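Side-chain contacts in mandelate racemase / muconate lactonizing enzyme, C-terminal domain protein (Pseudovibrio sp. JE062, PDB 4JHM), which is of unknown function but belongs to the enolase superfamily, pairing an N-terminal capping domain with a C-terminal TIM-barrel-like domain: residues A163-C168 / F322-Y327; W218-A223 / D268-A273; H247-L252 / E297-G302. All coordinates share one frame; numbering follows the deposited sequence.

Contact 1: residues A163-C168 / F322-Y327; sequences AIKLHC and FFEQFY
K165 and E324 form a buried salt bridge inside the barrel, between strands 163-167 and 323-326. The two strands are not direct neighbours: the CA atoms of K165 and E324 are 8.7 Å apart. Long side chains make up the difference. The bond runs from K165 NZ to E324 OE1 at 2.8 Å. The lysine comes from above the carboxylate plane, 61° out of it. The glutamate chain is extended, with CG anti to the backbone N (chi1 -180°), which carries its carboxylate inward. The lysine chain bends at its third torsion. Each charge has further partners. NZ also meets E222 in a salt bridge and the hydroxyl of Y137, while OE1 is hydrogen-bonded to S139 OG. Several bonds thus fix the positions of both charged groups. A smaller apolar contact lies two residues back, where A163 CB meets F322 CE1 at 3.9 Å, at an oblique angle to the ring. Strand 133-139 lies between the two strands and pairs in parallel with both. Helix 149-159 packs against I164 and L166, and strand 192-196 borders A163 and K165.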
ATOM      1  N   ALA A 163      38.225  -9.870 -10.055  1.00 78.64           N
ATOM      2  CA  ALA A 163      37.424  -9.114  -9.106  1.00 75.03           C
ATOM      3  C   ALA A 163      37.984  -9.276  -7.703  1.00 73.93           C
ATOM      4  O   ALA A 163      38.517 -10.328  -7.353  1.00 78.90           O
ATOM      5  CB  ALA A 163      35.980  -9.585  -9.151  1.00 71.96           C
ATOM      6  N   ILE A 164      37.860  -8.226  -6.901  1.00 69.86           N
ATOM      7  CA  ILE A 164      38.347  -8.257  -5.535  1.00 70.90           C
ATOM      8  C   ILE A 164      37.305  -7.699  -4.573  1.00 71.81           C
ATOM      9  O   ILE A 164      36.832  -6.576  -4.744  1.00 67.10           O
ATOM     10  CB  ILE A 164      39.633  -7.429  -5.396  1.00 74.15           C
ATOM     11  CG1 ILE A 164      40.727  -8.002  -6.301  1.00 75.94           C
ATOM     12  CG2 ILE A 164      40.086  -7.403  -3.944  1.00 75.43           C
ATOM     13  CD1 ILE A 164      42.030  -7.235  -6.249  1.00 78.05           C
ATOM     14  N   LYS A 165      36.939  -8.492  -3.569  1.00 73.92           N
ATOM     15  CA  LYS A 165      36.100  -7.995  -2.489  1.00 70.94           C
ATOM     16  C   LYS A 165      36.981  -7.681  -1.294  1.00 72.72           C
ATOM     17  O   LYS A 165      37.472  -8.582  -0.614  1.00 74.52           O
ATOM     18  CB  LYS A 165      35.013  -8.994  -2.082  1.00 69.92           C
ATOM     19  CG  LYS A 165      34.216  -8.519  -0.871  1.00 68.70           C
ATOM     20  CD  LYS A 165      33.059  -9.437  -0.522  1.00 72.60           C
ATOM     21  CE  LYS A 165      33.509 -10.653   0.270  1.00 76.06           C
ATOM     22  NZ  LYS A 165      32.402 -11.636   0.446  1.00 76.59           N
ATOM     23  N   LEU A 166      37.171  -6.393  -1.046  1.00 71.33           N
ATOM     24  CA  LEU A 166      37.980  -5.939   0.064  1.00 73.72           C
ATOM     25  C   LEU A 166      37.249  -6.170   1.374  1.00 70.11           C
ATOM     26  O   LEU A 166      36.097  -5.792   1.509  1.00 68.73           O
ATOM     27  CB  LEU A 166      38.256  -4.444  -0.071  1.00 75.23           C
ATOM     28  CG  LEU A 166      38.861  -3.965  -1.385  1.00 73.94           C
ATOM     29  CD1 LEU A 166      38.660  -2.465  -1.527  1.00 76.58           C
ATOM     30  CD2 LEU A 166      40.331  -4.324  -1.448  1.00 75.27           C
ATOM     31  N   HIS A 167      37.914  -6.792   2.340  1.00 77.85           N
ATOM     32  CA  HIS A 167      37.458  -6.694   3.718  1.00 80.06           C
ATOM     33  C   HIS A 167      38.160  -5.488   4.309  1.00 81.22           C
ATOM     34  O   HIS A 167      39.341  -5.257   4.042  1.00 83.25           O
ATOM     35  CB  HIS A 167      37.742  -7.965   4.515  1.00 80.04           C
ATOM     36  CG  HIS A 167      36.735  -9.046   4.285  1.00 84.49           C
ATOM     37  ND1 HIS A 167      37.019 -10.196   3.581  1.00 90.39           N
ATOM     38  CD2 HIS A 167      35.433  -9.140   4.645  1.00 87.01           C
ATOM     39  CE1 HIS A 167      35.942 -10.958   3.529  1.00 87.93           C
ATOM     40  NE2 HIS A 167      34.964 -10.339   4.167  1.00 89.12           N
ATOM     41  N   CYS A 168      37.424  -4.704   5.085  1.00 84.33           N
ATOM     42  CA  CYS A 168      37.908  -3.405   5.517  1.00 83.09           C
ATOM     43  C   CYS A 168      37.820  -3.225   7.026  1.00 81.71           C
ATOM     44  O   CYS A 168      37.519  -4.162   7.768  1.00 78.93           O
ATOM     45  CB  CYS A 168      37.117  -2.303   4.809  1.00 80.17           C
ATOM     46  SG  CYS A 168      35.349  -2.328   5.168  1.00 93.47           S
ATOM     47  N   PHE A 322      29.774 -15.002  -9.265  1.00 64.02           N
ATOM     48  CA  PHE A 322      31.103 -15.294  -8.723  1.00 68.12           C
ATOM     49  C   PHE A 322      31.167 -16.437  -7.711  1.00 67.33           C
ATOM     50  O   PHE A 322      30.167 -16.843  -7.124  1.00 66.83           O
ATOM     51  CB  PHE A 322      31.694 -14.045  -8.067  1.00 70.68           C
ATOM     52  CG  PHE A 322      31.828 -12.872  -8.992  1.00 70.58           C
ATOM     53  CD1 PHE A 322      32.908 -12.773  -9.854  1.00 69.12           C
ATOM     54  CD2 PHE A 322      30.881 -11.858  -8.984  1.00 70.22           C
ATOM     55  CE1 PHE A 322      33.036 -11.691 -10.705  1.00 67.33           C
ATOM     56  CE2 PHE A 322      31.004 -10.771  -9.832  1.00 69.67           C
ATOM     57  CZ  PHE A 322      32.083 -10.689 -10.694  1.00 70.89           C
ATOM     58  N   PHE A 323      32.382 -16.937  -7.525  1.00 71.43           N
ATOM     59  CA  PHE A 323      32.714 -17.890  -6.478  1.00 72.84           C
ATOM     60  C   PHE A 323      33.701 -17.189  -5.565  1.00 73.35           C
ATOM     61  O   PHE A 323      34.755 -16.742  -6.018  1.00 74.70           O
ATOM     62  CB  PHE A 323      33.357 -19.143  -7.077  1.00 72.52           C
ATOM     63  CG  PHE A 323      34.134 -19.963  -6.091  1.00 71.68           C
ATOM     64  CD1 PHE A 323      35.477 -19.713  -5.868  1.00 77.72           C
ATOM     65  CD2 PHE A 323      33.531 -20.999  -5.400  1.00 77.33           C
ATOM     66  CE1 PHE A 323      36.202 -20.474  -4.966  1.00 76.07           C
ATOM     67  CE2 PHE A 323      34.250 -21.764  -4.494  1.00 75.36           C
ATOM     68  CZ  PHE A 323      35.586 -21.501  -4.277  1.00 74.66           C
ATOM     69  N   GLU A 324      33.347 -17.071  -4.290  1.00 70.76           N
ATOM     70  CA  GLU A 324      34.206 -16.403  -3.325  1.00 67.04           C
ATOM     71  C   GLU A 324      35.460 -17.242  -3.081  1.00 67.95           C
ATOM     72  O   GLU A 324      35.382 -18.376  -2.613  1.00 65.01           O
ATOM     73  CB  GLU A 324      33.452 -16.169  -2.018  1.00 66.66           C
ATOM     74  CG  GLU A 324      34.266 -15.465  -0.946  1.00 65.00           C
ATOM     75  CD  GLU A 324      33.418 -14.975   0.209  1.00 64.89           C
ATOM     76  OE1 GLU A 324      33.845 -14.012   0.877  1.00 69.80           O
ATOM     77  OE2 GLU A 324      32.330 -15.545   0.452  1.00 63.17           O
ATOM     78  N   GLN A 325      36.612 -16.677  -3.417  1.00 69.61           N
ATOM     79  CA  GLN A 325      37.883 -17.359  -3.220  1.00 74.19           C
ATOM     80  C   GLN A 325      38.780 -16.530  -2.319  1.00 71.86           C
ATOM     81  O   GLN A 325      39.327 -15.508  -2.742  1.00 67.04           O
ATOM     82  CB  GLN A 325      38.583 -17.582  -4.561  1.00 79.23           C
ATOM     83  CG  GLN A 325      39.957 -18.223  -4.440  1.00 80.16           C
ATOM     84  CD  GLN A 325      39.878 -19.712  -4.181  1.00 83.41           C
ATOM     85  OE1 GLN A 325      40.054 -20.173  -3.051  1.00 88.55           O
ATOM     86  NE2 GLN A 325      39.597 -20.473  -5.226  1.00 86.52           N
ATOM     87  N   PHE A 326      38.927 -16.966  -1.074  1.00 71.47           N
ATOM     88  CA  PHE A 326      39.844 -16.304  -0.167  1.00 74.36           C
ATOM     89  C   PHE A 326      41.277 -16.558  -0.625  1.00 74.67           C
ATOM     90  O   PHE A 326      41.649 -17.687  -0.944  1.00 74.75           O
ATOM     91  CB  PHE A 326      39.658 -16.783   1.270  1.00 74.25           C
ATOM     92  CG  PHE A 326      40.546 -16.077   2.246  1.00 76.85           C
ATOM     93  CD1 PHE A 326      40.130 -14.904   2.857  1.00 79.07           C
ATOM     94  CD2 PHE A 326      41.810 -16.566   2.529  1.00 80.45           C
ATOM     95  CE1 PHE A 326      40.954 -14.239   3.749  1.00 80.15           C
ATOM     96  CE2 PHE A 326      42.639 -15.908   3.418  1.00 84.29           C
ATOM     97  CZ  PHE A 326      42.210 -14.742   4.029  1.00 83.84           C
ATOM     98  N   TYR A 327      42.071 -15.495  -0.651  1.00 76.44           N
ATOM     99  CA  TYR A 327      43.438 -15.549  -1.153  1.00 80.15           C
ATOM    100  C   TYR A 327      44.317 -14.875  -0.104  1.00 81.11           C
ATOM    101  O   TYR A 327      44.018 -13.753   0.311  1.00 81.66           O
ATOM    102  CB  TYR A 327      43.506 -14.822  -2.505  1.00 80.71           C
ATOM    103  CG  TYR A 327      44.796 -14.997  -3.276  1.00 84.43           C
ATOM    104  CD1 TYR A 327      45.263 -16.261  -3.613  1.00 86.01           C
ATOM    105  CD2 TYR A 327      45.532 -13.893  -3.693  1.00 86.75           C
ATOM    106  CE1 TYR A 327      46.438 -16.422  -4.322  1.00 88.62           C
ATOM    107  CE2 TYR A 327      46.711 -14.042  -4.403  1.00 87.44           C
ATOM    108  CZ  TYR A 327      47.159 -15.308  -4.715  1.00 91.59           C
ATOM    109  OH  TYR A 327      48.330 -15.464  -5.423  1.00 95.82           O
TER

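Contact 2: residues W218-A223 / D268-A273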
ATOM      1  N   TRP A 218      31.604   0.542  -8.704  1.00 68.48           N
ATOM      2  CA  TRP A 218      32.002  -0.648  -7.958  1.00 65.27           C
ATOM      3  C   TRP A 218      30.891  -1.679  -8.026  1.00 61.95           C
ATOM      4  O   TRP A 218      29.753  -1.357  -8.355  1.00 58.71           O
ATOM      5  CB  TRP A 218      32.322  -0.315  -6.506  1.00 64.27           C
ATOM      6  CG  TRP A 218      33.649   0.322  -6.341  1.00 66.46           C
ATOM      7  CD1 TRP A 218      34.235   1.216  -7.184  1.00 65.86           C
ATOM      8  CD2 TRP A 218      34.562   0.136  -5.254  1.00 69.44           C
ATOM      9  NE1 TRP A 218      35.461   1.593  -6.695  1.00 68.90           N
ATOM     10  CE2 TRP A 218      35.684   0.944  -5.509  1.00 69.92           C
ATOM     11  CE3 TRP A 218      34.542  -0.643  -4.093  1.00 67.07           C
ATOM     12  CZ2 TRP A 218      36.776   0.999  -4.649  1.00 73.27           C
ATOM     13  CZ3 TRP A 218      35.621  -0.588  -3.240  1.00 70.16           C
ATOM     14  CH2 TRP A 218      36.726   0.228  -3.521  1.00 75.00           C
ATOM     15  N   GLU A 219      31.233  -2.917  -7.694  1.00 65.40           N
ATOM     16  CA  GLU A 219      30.395  -4.067  -8.013  1.00 64.78           C
ATOM     17  C   GLU A 219      29.237  -4.236  -7.037  1.00 64.50           C
ATOM     18  O   GLU A 219      28.079  -4.242  -7.449  1.00 70.82           O
ATOM     19  CB  GLU A 219      31.265  -5.328  -8.076  1.00 65.59           C
ATOM     20  CG  GLU A 219      30.520  -6.614  -8.388  1.00 66.21           C
ATOM     21  CD  GLU A 219      29.954  -6.644  -9.790  1.00 67.78           C
ATOM     22  OE1 GLU A 219      30.096  -5.635 -10.513  1.00 70.84           O
ATOM     23  OE2 GLU A 219      29.368  -7.681 -10.167  1.00 70.06           O
ATOM     24  N   TRP A 220      29.540  -4.382  -5.749  1.00 66.13           N
ATOM     25  CA  TRP A 220      28.485  -4.457  -4.742  1.00 67.32           C
ATOM     26  C   TRP A 220      28.946  -4.087  -3.336  1.00 63.37           C
ATOM     27  O   TRP A 220      30.110  -4.255  -2.986  1.00 65.13           O
ATOM     28  CB  TRP A 220      27.804  -5.838  -4.749  1.00 67.06           C
ATOM     29  CG  TRP A 220      28.528  -6.944  -4.042  1.00 61.42           C
ATOM     30  CD1 TRP A 220      28.984  -6.946  -2.757  1.00 65.76           C
ATOM     31  CD2 TRP A 220      28.826  -8.234  -4.573  1.00 59.97           C
ATOM     32  NE1 TRP A 220      29.575  -8.150  -2.462  1.00 61.57           N
ATOM     33  CE2 TRP A 220      29.485  -8.961  -3.563  1.00 61.40           C
ATOM     34  CE3 TRP A 220      28.617  -8.842  -5.814  1.00 61.39           C
ATOM     35  CZ2 TRP A 220      29.933 -10.264  -3.754  1.00 61.32           C
ATOM     36  CZ3 TRP A 220      29.058 -10.136  -6.003  1.00 60.35           C
ATOM     37  CH2 TRP A 220      29.708 -10.835  -4.978  1.00 64.26           C
ATOM     38  N   LEU A 221      28.009  -3.566  -2.549  1.00 58.83           N
ATOM     39  CA  LEU A 221      28.224  -3.291  -1.139  1.00 58.95           C
ATOM     40  C   LEU A 221      27.574  -4.399  -0.331  1.00 58.09           C
ATOM     41  O   LEU A 221      26.354  -4.558  -0.351  1.00 60.56           O
ATOM     42  CB  LEU A 221      27.614  -1.941  -0.749  1.00 58.51           C
ATOM     43  CG  LEU A 221      27.577  -1.634   0.755  1.00 58.91           C
ATOM     44  CD1 LEU A 221      28.955  -1.825   1.368  1.00 62.45           C
ATOM     45  CD2 LEU A 221      27.063  -0.231   1.040  1.00 57.20           C
ATOM     46  N   GLU A 222      28.387  -5.160   0.386  1.00 57.58           N
ATOM     47  CA  GLU A 222      27.890  -6.302   1.140  1.00 58.61           C
ATOM     48  C   GLU A 222      27.755  -5.965   2.622  1.00 54.44           C
ATOM     49  O   GLU A 222      28.688  -5.458   3.239  1.00 57.68           O
ATOM     50  CB  GLU A 222      28.824  -7.509   0.942  1.00 62.07           C
ATOM     51  CG  GLU A 222      28.647  -8.620   1.965  1.00 64.93           C
ATOM     52  CD  GLU A 222      29.511  -9.833   1.678  1.00 72.89           C
ATOM     53  OE1 GLU A 222      29.762 -10.128   0.486  1.00 68.29           O
ATOM     54  OE2 GLU A 222      29.934 -10.495   2.653  1.00 78.65           O
ATOM     55  N   ALA A 223      26.587  -6.248   3.188  1.00 53.31           N
ATOM     56  CA  ALA A 223      26.376  -6.088   4.622  1.00 53.72           C
ATOM     57  C   ALA A 223      26.633  -4.649   5.068  1.00 56.02           C
ATOM     58  O   ALA A 223      27.519  -4.402   5.884  1.00 57.30           O
ATOM     59  CB  ALA A 223      27.279  -7.043   5.388  1.00 49.34           C
ATOM     60  N   ASP A 268      20.404  -8.989  -4.470  1.00 56.74           N
ATOM     61  CA  ASP A 268      20.695 -10.402  -4.701  1.00 57.44           C
ATOM     62  C   ASP A 268      20.318 -11.169  -3.448  1.00 61.24           C
ATOM     63  O   ASP A 268      19.682 -10.621  -2.546  1.00 65.03           O
ATOM     64  CB  ASP A 268      22.176 -10.616  -5.031  1.00 56.59           C
ATOM     65  CG  ASP A 268      23.110 -10.133  -3.926  1.00 59.96           C
ATOM     66  OD1 ASP A 268      22.747 -10.216  -2.730  1.00 60.01           O
ATOM     67  OD2 ASP A 268      24.225  -9.673  -4.261  1.00 61.55           O
ATOM     68  N   VAL A 269      20.692 -12.439  -3.384  1.00 58.56           N
ATOM     69  CA  VAL A 269      20.581 -13.168  -2.130  1.00 57.57           C
ATOM     70  C   VAL A 269      21.899 -13.863  -1.876  1.00 58.36           C
ATOM     71  O   VAL A 269      22.547 -14.343  -2.804  1.00 70.76           O
ATOM     72  CB  VAL A 269      19.381 -14.142  -2.098  1.00 57.08           C
ATOM     73  CG1 VAL A 269      18.742 -14.258  -3.468  1.00 63.59           C
ATOM     74  CG2 VAL A 269      19.786 -15.505  -1.549  1.00 56.30           C
ATOM     75  N   ARG A 270      22.307 -13.882  -0.617  1.00 53.43           N
ATOM     76  CA  ARG A 270      23.602 -14.411  -0.248  1.00 52.70           C
ATOM     77  C   ARG A 270      23.416 -15.456   0.828  1.00 52.55           C
ATOM     78  O   ARG A 270      22.989 -15.151   1.936  1.00 49.92           O
ATOM     79  CB  ARG A 270      24.512 -13.292   0.242  1.00 52.33           C
ATOM     80  CG  ARG A 270      25.769 -13.774   0.949  1.00 60.62           C
ATOM     81  CD  ARG A 270      26.615 -12.591   1.384  1.00 64.13           C
ATOM     82  NE  ARG A 270      26.692 -11.622   0.297  1.00 64.87           N
ATOM     83  CZ  ARG A 270      27.495 -11.748  -0.751  1.00 65.02           C
ATOM     84  NH1 ARG A 270      28.307 -12.792  -0.840  1.00 66.03           N
ATOM     85  NH2 ARG A 270      27.485 -10.831  -1.709  1.00 67.25           N
ATOM     86  N   GLN A 271      23.727 -16.697   0.481  1.00 55.03           N
ATOM     87  CA  GLN A 271      23.593 -17.803   1.399  1.00 57.88           C
ATOM     88  C   GLN A 271      24.836 -18.649   1.321  1.00 64.04           C
ATOM     89  O   GLN A 271      25.607 -18.557   0.370  1.00 69.12           O
ATOM     90  CB  GLN A 271      22.394 -18.664   1.031  1.00 59.44           C
ATOM     91  CG  GLN A 271      21.059 -17.963   1.155  1.00 63.43           C
ATOM     92  CD  GLN A 271      20.571 -17.904   2.581  1.00 66.05           C
ATOM     93  OE1 GLN A 271      21.122 -17.178   3.404  1.00 68.87           O
ATOM     94  NE2 GLN A 271      19.526 -18.672   2.882  1.00 64.81           N
ATOM     95  N   ASP A 272      25.012 -19.480   2.338  1.00 69.02           N
ATOM     96  CA  ASP A 272      26.103 -20.425   2.397  1.00 64.10           C
ATOM     97  C   ASP A 272      25.458 -21.776   2.644  1.00 62.13           C
ATOM     98  O   ASP A 272      24.616 -21.916   3.533  1.00 63.49           O
ATOM     99  CB  ASP A 272      27.052 -20.047   3.535  1.00 67.77           C
ATOM    100  CG  ASP A 272      28.319 -20.874   3.547  1.00 72.10           C
ATOM    101  OD1 ASP A 272      28.361 -21.931   2.884  1.00 71.39           O
ATOM    102  OD2 ASP A 272      29.278 -20.462   4.231  1.00 79.95           O
ATOM    103  N   ALA A 273      25.828 -22.764   1.842  1.00 59.87           N
ATOM    104  CA  ALA A 273      25.254 -24.089   1.969  1.00 58.92           C
ATOM    105  C   ALA A 273      25.555 -24.665   3.346  1.00 61.62           C
ATOM    106  O   ALA A 273      24.762 -25.425   3.891  1.00 67.63           O
ATOM    107  CB  ALA A 273      25.795 -24.999   0.881  1.00 61.43           C
TER
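R270 meets both E222 and W220 within the TIM-barrel-like domain of this enolase superfamily member. E222 lies on strand 220-222, and W220 comes two residues before E222. R270 lies in irregular chain between helices 254-262 and 279-291. All three residues are buried.

The charged part is a stack of carboxylate on guanidinium. E222 OE1 sits over the centre of one guanidinium face, 3.0 Å from R270 CZ. The two planes are 27° apart. OE1 lies well out of the guanidinium plane, and no N-H points at it. The salt bridge, E222 OE1 to R270 NH2 at 3.2 Å, thus rests on charge alone. The two side chains cross at about a right angle. R270 bends at its third torsion (chi3 -45°), which turns the guanidinium face to the carboxylate.

The aromatic part involves the indole of W220. The ring and R270 reach toward each other from opposite directions. R270 NH2 approaches the six-membered ring obliquely, and the ring and guanidinium planes are 50° apart. Seen from the arginine, W220 CZ2 lies at the guanidinium edge, near its plane. W220 NE1 and R270 NH2 are both donors and do not bond to each other.

The hydrogen bonds of these polar ends lie elsewhere. E222 OE1 also forms a salt bridge with K165, so two positive groups meet this oxygen. R270 NH2 is hydrogen-bonded to the hydroxyl of S245, on the adjacent strand 243-245, and D268 OD1 bonds to the same hydroxyl. S245 thus helps to position the guanidinium. The indole comes closest to the arginine through W220 CZ2, which is 3.2 Å from R270 NH2.

Contact 3: residues H247-L252 / E297-G302; sequences HGNCLL and EIQSMG
Around H247 and Q299 the backbone is irregular on both sides, and the chain after H247 turns through G248 at a positive phi of 89°. Q299 carries the contact with its terminal amide. With CG anti to the backbone N (chi1 168°) and a bend at the second torsion, the side chain points its amide at N249. The carbonyl end accepts the main bond, from N249 ND2 to Q299 OE1 at 2.6 Å. N249 OD1, another acceptor, lies 3.0 Å from Q299 OE1 without bonding. The donor is tilted slightly from the carbonyl plane of Q299. OE1 in turn lies close to the amide plane of N249. The two side chains cross at about a right angle, with their amide planes 41° apart. The other end of the Q299 amide makes a weak bond, from NE2 to the backbone O of H247 at 3.5 Å. The amide thus meets a side chain and a main-chain carbonyl of one loop, though the second bond would restrain it only slightly. The backbone of Q299 also bonds to that of Q271. Segment 247-252 follows strand 243-245 at the C-terminal end of the barrel, where enolase superfamily members carry their active sites.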
ATOM      1  N   HIS A 247      24.563  -9.923   4.745  1.00 59.85           N
ATOM      2  CA  HIS A 247      25.737 -10.505   5.382  1.00 60.10           C
ATOM      3  C   HIS A 247      25.771 -12.007   5.118  1.00 62.00           C
ATOM      4  O   HIS A 247      26.834 -12.624   5.135  1.00 66.05           O
ATOM      5  CB  HIS A 247      25.718 -10.220   6.885  1.00 64.27           C
ATOM      6  CG  HIS A 247      26.788 -10.931   7.651  1.00 66.28           C
ATOM      7  ND1 HIS A 247      28.025 -10.377   7.890  1.00 68.99           N
ATOM      8  CD2 HIS A 247      26.802 -12.151   8.239  1.00 71.23           C
ATOM      9  CE1 HIS A 247      28.758 -11.226   8.586  1.00 77.57           C
ATOM     10  NE2 HIS A 247      28.041 -12.312   8.810  1.00 75.81           N
ATOM     11  N   GLY A 248      24.595 -12.588   4.892  1.00 59.02           N
ATOM     12  CA  GLY A 248      24.483 -13.955   4.402  1.00 61.50           C
ATOM     13  C   GLY A 248      24.448 -15.032   5.465  1.00 63.36           C
ATOM     14  O   GLY A 248      24.432 -16.226   5.145  1.00 68.95           O
ATOM     15  N   ASN A 249      24.434 -14.621   6.729  1.00 66.46           N
ATOM     16  CA  ASN A 249      24.476 -15.571   7.840  1.00 72.82           C
ATOM     17  C   ASN A 249      23.430 -15.287   8.907  1.00 69.58           C
ATOM     18  O   ASN A 249      23.504 -15.820  10.012  1.00 71.29           O
ATOM     19  CB  ASN A 249      25.859 -15.558   8.491  1.00 76.98           C
ATOM     20  CG  ASN A 249      26.956 -15.942   7.528  1.00 83.67           C
ATOM     21  OD1 ASN A 249      27.078 -17.103   7.134  1.00 94.01           O
ATOM     22  ND2 ASN A 249      27.766 -14.969   7.141  1.00 87.61           N
ATOM     23  N   CYS A 250      22.451 -14.456   8.580  1.00 64.21           N
ATOM     24  CA  CYS A 250      21.441 -14.086   9.548  1.00 61.06           C
ATOM     25  C   CYS A 250      20.049 -14.551   9.117  1.00 61.26           C
ATOM     26  O   CYS A 250      19.379 -15.268   9.859  1.00 70.67           O
ATOM     27  CB  CYS A 250      21.488 -12.583   9.777  1.00 66.27           C
ATOM     28  SG  CYS A 250      23.127 -12.007  10.277  1.00 68.36           S
ATOM     29  N   LEU A 251      19.625 -14.154   7.921  1.00 61.30           N
ATOM     30  CA  LEU A 251      18.341 -14.595   7.371  1.00 61.72           C
ATOM     31  C   LEU A 251      18.534 -15.839   6.506  1.00 59.86           C
ATOM     32  O   LEU A 251      19.027 -15.746   5.382  1.00 60.56           O
ATOM     33  CB  LEU A 251      17.707 -13.474   6.543  1.00 67.25           C
ATOM     34  CG  LEU A 251      17.564 -12.119   7.248  1.00 69.75           C
ATOM     35  CD1 LEU A 251      16.600 -11.211   6.499  1.00 70.13           C
ATOM     36  CD2 LEU A 251      17.089 -12.307   8.677  1.00 71.48           C
ATOM     37  N   LEU A 252      18.130 -16.996   7.031  1.00 57.15           N
ATOM     38  CA  LEU A 252      18.498 -18.286   6.450  1.00 54.79           C
ATOM     39  C   LEU A 252      17.332 -19.127   5.908  1.00 58.06           C
ATOM     40  O   LEU A 252      17.550 -20.106   5.183  1.00 56.46           O
ATOM     41  CB  LEU A 252      19.246 -19.118   7.493  1.00 56.42           C
ATOM     42  CG  LEU A 252      20.337 -18.430   8.315  1.00 61.27           C
ATOM     43  CD1 LEU A 252      21.135 -19.470   9.088  1.00 59.77           C
ATOM     44  CD2 LEU A 252      21.262 -17.600   7.437  1.00 65.06           C
ATOM     45  N   GLU A 297      24.601 -14.816  -4.917  1.00 62.81           N
ATOM     46  CA  GLU A 297      26.053 -14.782  -4.792  1.00 62.54           C
ATOM     47  C   GLU A 297      26.476 -15.567  -3.560  1.00 62.99           C
ATOM     48  O   GLU A 297      26.256 -15.132  -2.433  1.00 72.58           O
ATOM     49  CB  GLU A 297      26.547 -13.339  -4.706  1.00 60.30           C
ATOM     50  CG  GLU A 297      26.167 -12.501  -5.915  1.00 64.48           C
ATOM     51  CD  GLU A 297      26.614 -13.117  -7.232  1.00 68.15           C
ATOM     52  OE1 GLU A 297      27.698 -13.733  -7.263  1.00 74.57           O
ATOM     53  OE2 GLU A 297      25.887 -12.972  -8.243  1.00 69.10           O
ATOM     54  N   ILE A 298      27.081 -16.729  -3.785  1.00 62.47           N
ATOM     55  CA  ILE A 298      27.410 -17.655  -2.707  1.00 61.28           C
ATOM     56  C   ILE A 298      28.470 -17.104  -1.772  1.00 60.99           C
ATOM     57  O   ILE A 298      29.413 -16.433  -2.186  1.00 60.17           O
ATOM     58  CB  ILE A 298      27.923 -19.017  -3.239  1.00 65.81           C
ATOM     59  CG1 ILE A 298      29.060 -18.813  -4.245  1.00 65.59           C
ATOM     60  CG2 ILE A 298      26.789 -19.811  -3.871  1.00 66.58           C
ATOM     61  CD1 ILE A 298      29.673 -20.100  -4.756  1.00 68.95           C
ATOM     62  N   GLN A 299      28.295 -17.399  -0.494  1.00 60.36           N
ATOM     63  CA  GLN A 299      29.331 -17.169   0.479  1.00 62.91           C
ATOM     64  C   GLN A 299      30.129 -18.458   0.585  1.00 65.64           C
ATOM     65  O   GLN A 299      29.810 -19.336   1.387  1.00 65.85           O
ATOM     66  CB  GLN A 299      28.711 -16.797   1.820  1.00 64.63           C
ATOM     67  CG  GLN A 299      29.688 -16.808   2.974  1.00 68.94           C
ATOM     68  CD  GLN A 299      29.347 -15.769   4.010  1.00 71.61           C
ATOM     69  OE1 GLN A 299      29.090 -16.091   5.169  1.00 72.64           O
ATOM     70  NE2 GLN A 299      29.328 -14.510   3.594  1.00 75.26           N
ATOM     71  N   SER A 300      31.155 -18.579  -0.250  1.00 65.71           N
ATOM     72  CA  SER A 300      31.952 -19.799  -0.306  1.00 65.40           C
ATOM     73  C   SER A 300      33.289 -19.629   0.397  1.00 65.02           C
ATOM     74  O   SER A 300      34.193 -20.424   0.200  1.00 62.01           O
ATOM     75  CB  SER A 300      32.190 -20.211  -1.757  1.00 67.44           C
ATOM     76  OG  SER A 300      33.159 -19.379  -2.376  1.00 67.47           O
HETATM   77  N   MSE A 301      33.412 -18.591   1.218  1.00 69.79           N
HETATM   78  CA  MSE A 301      34.629 -18.372   1.993  1.00 74.11           C
HETATM   79  C   MSE A 301      34.737 -19.410   3.072  1.00 69.48           C
HETATM   80  O   MSE A 301      33.852 -19.538   3.911  1.00 65.88           O
HETATM   81  CB  MSE A 301      34.599 -16.980   2.612  1.00 82.41           C
HETATM   82  CG  MSE A 301      35.115 -16.979   4.045  1.00 89.02           C
HETATM   83 SE   MSE A 301      36.585 -15.685   4.197  1.00108.32          SE
HETATM   84  CE  MSE A 301      35.656 -14.292   5.244  1.00 92.54           C
ATOM     85  N   GLY A 302      35.828 -20.167   3.059  1.00 73.01           N
ATOM     86  CA  GLY A 302      36.052 -21.205   4.060  1.00 72.18           C
ATOM     87  C   GLY A 302      36.973 -22.305   3.569  1.00 71.30           C
ATOM     88  O   GLY A 302      37.755 -22.101   2.644  1.00 75.61           O
TER

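From the N terminus, the chain first passes through the antiparallel sheet that includes strands 8-16, 34-44 and 50-58, then enters the barrel. Contact 1 opens at 163-168 and closes the widest loop at 322-327. Contacts 2 and 3 both fall within that loop. They cross: 218-223 is followed by 247-252, then 268-273 closes contact 2 and 297-302 closes contact 3. Contact 1 links two strands that flank 133-139. Contact 2 ties strand 220-222 to the chain before helix 279-291. Contact 3 joins loops ahead of helices 254-262 and 304-316. F322 packs on W220 between contacts 1 and 2, and F322 N probably bonds to E297 OE1 between contacts 1 and 3. Contacts 2 and 3 also touch.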